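Local coordinates for nodulation fucosyltransferase NodZ (Bradyrhizobium sp., PDB 2OCX), which is a nodulation fucosyltransferase with a glycosyltransferase fold of the GT-B clan, at residues A[280-285]-A[300-305]. Numbering follows the deposited sequence.
Sequences VIRFPP and IIEFDL
I301 is gripped by strand 280-283 through both its backbone N and its O. Its N donates to V280 O at 2.8 Å, and its O accepts from R282 N at 2.9 Å, the latter donor lying almost in line with the carbonyl bond. I281 therefore sits between the two bonds, and its side chain runs alongside that of I301, CG1 resting 4.0 Å from I301 CB; I281 also reaches A204 and A208 of helix 192-209 on this face. The N-to-C directions differ by 24°, the parallel pairing of a beta-alpha-beta unit in which helix 291-296 links neighbouring strands of the C-terminal Rossmann-like domain of a GT-B fold. Where direct pairing gives out, water 1 continues it, donating to R282 O and accepting from F303 N.

On the opposite face, E302 packs against P285, in the loop that follows the cis peptide before P284, the two side chains crossing at a slant. Its CG stands between the backbone N and the carbonyl carbon (chi1 71°), which brings the carboxylate to P285, E302 CD lying 3.4 Å from P285 CB. The carboxylate and the R282 guanidinium, their planes 69° apart, form no direct salt bridge: R282 NH1 and E302 OE1 are 4.4 Å apart and share water 2. R282 instead spends NE on T290 OG1 and NH2 on S287 O.

F303 returns to the I301 side. Its CD2 approaches F283 CE1 at 3.8 Å, at the edge of the F283 ring, and Q200 touches both phenylalanines.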
# COMPACT_ATOMS: atom_id res chain seq x y z
N VAL A 280 11.00 -11.17 5.52
CA VAL A 280 9.87 -10.45 6.11
C VAL A 280 8.75 -11.40 6.53
O VAL A 280 8.36 -12.31 5.81
CB VAL A 280 9.32 -9.35 5.21
CG1 VAL A 280 8.04 -8.79 5.77
CG2 VAL A 280 10.34 -8.20 5.12
N ILE A 281 8.28 -11.16 7.75
CA ILE A 281 7.20 -11.94 8.34
C ILE A 281 5.95 -11.10 8.22
O ILE A 281 5.91 -9.98 8.69
CB ILE A 281 7.46 -12.27 9.83
CG1 ILE A 281 8.55 -13.33 9.93
CG2 ILE A 281 6.17 -12.79 10.51
CD1 ILE A 281 9.25 -13.34 11.22
N ARG A 282 4.95 -11.70 7.60
CA ARG A 282 3.70 -11.04 7.29
C ARG A 282 2.58 -11.53 8.18
O ARG A 282 2.05 -12.62 7.98
CB ARG A 282 3.31 -11.29 5.84
CG ARG A 282 4.21 -10.68 4.82
CD ARG A 282 3.73 -10.89 3.42
NE ARG A 282 2.77 -9.87 3.03
CZ ARG A 282 2.08 -9.90 1.91
NH1 ARG A 282 2.25 -10.90 1.06
NH2 ARG A 282 1.23 -8.94 1.63
N PHE A 283 2.19 -10.70 9.13
CA PHE A 283 1.15 -11.06 10.08
C PHE A 283 0.06 -9.99 10.10
O PHE A 283 0.08 -9.11 10.94
CB PHE A 283 1.79 -11.20 11.46
CG PHE A 283 1.04 -12.07 12.40
CD1 PHE A 283 1.24 -13.43 12.40
CD2 PHE A 283 0.12 -11.54 13.27
CE1 PHE A 283 0.54 -14.25 13.26
CE2 PHE A 283 -0.57 -12.34 14.13
CZ PHE A 283 -0.36 -13.70 14.12
N PRO A 284 -0.89 -10.05 9.16
CA PRO A 284 -1.11 -11.20 8.29
C PRO A 284 -0.64 -10.93 6.87
O PRO A 284 -0.34 -9.80 6.53
CB PRO A 284 -2.63 -11.29 8.28
CG PRO A 284 -3.03 -9.90 8.28
CD PRO A 284 -2.05 -9.16 9.16
N PRO A 285 -0.62 -11.97 6.05
CA PRO A 285 -0.14 -11.87 4.67
C PRO A 285 -1.22 -11.40 3.71
O PRO A 285 -0.93 -11.17 2.55
CB PRO A 285 0.27 -13.30 4.35
CG PRO A 285 -0.63 -14.11 5.17
CD PRO A 285 -0.83 -13.37 6.44
N ILE A 300 9.98 -14.61 2.46
CA ILE A 300 8.75 -14.20 3.13
C ILE A 300 8.30 -15.34 4.01
O ILE A 300 8.31 -16.50 3.59
CB ILE A 300 7.63 -13.83 2.10
CG1 ILE A 300 8.01 -12.54 1.33
CG2 ILE A 300 6.30 -13.65 2.81
CD1 ILE A 300 8.69 -12.81 -0.07
N ILE A 301 7.91 -15.01 5.23
CA ILE A 301 7.33 -16.00 6.14
C ILE A 301 5.95 -15.60 6.60
O ILE A 301 5.70 -14.45 6.98
CB ILE A 301 8.26 -16.29 7.31
CG1 ILE A 301 9.41 -17.18 6.80
CG2 ILE A 301 7.51 -16.99 8.44
CD1 ILE A 301 10.62 -17.24 7.71
N GLU A 302 5.02 -16.55 6.50
CA GLU A 302 3.64 -16.25 6.86
C GLU A 302 2.91 -17.48 7.30
O GLU A 302 3.35 -18.59 7.03
CB GLU A 302 2.91 -15.59 5.70
CG GLU A 302 2.62 -16.49 4.52
CD GLU A 302 2.43 -15.70 3.21
OE1 GLU A 302 3.17 -14.75 2.96
OE2 GLU A 302 1.55 -16.04 2.43
N PHE A 303 1.81 -17.28 8.02
CA PHE A 303 0.92 -18.40 8.32
C PHE A 303 0.05 -18.65 7.12
O PHE A 303 -0.48 -17.73 6.50
CB PHE A 303 0.11 -18.18 9.60
CG PHE A 303 0.90 -18.45 10.83
CD1 PHE A 303 0.98 -19.73 11.35
CD2 PHE A 303 1.65 -17.43 11.41
CE1 PHE A 303 1.76 -19.97 12.45
CE2 PHE A 303 2.43 -17.68 12.52
CZ PHE A 303 2.49 -18.95 13.03
N ASP A 304 -0.06 -19.94 6.80
CA ASP A 304 -0.70 -20.43 5.59
C ASP A 304 -2.23 -20.27 5.70
O ASP A 304 -2.85 -20.80 6.62
CB ASP A 304 -0.27 -21.91 5.42
CG ASP A 304 -0.67 -22.51 4.08
OD1 ASP A 304 -1.30 -21.82 3.24
OD2 ASP A 304 -0.36 -23.70 3.86
N LEU A 305 -2.82 -19.50 4.78
CA LEU A 305 -4.29 -19.43 4.63
C LEU A 305 -4.86 -20.84 4.39
O LEU A 305 -5.71 -21.32 5.16
O HOH W 1 1.12 -14.74 9.23
O HOH W 2 3.02 -13.52 0.80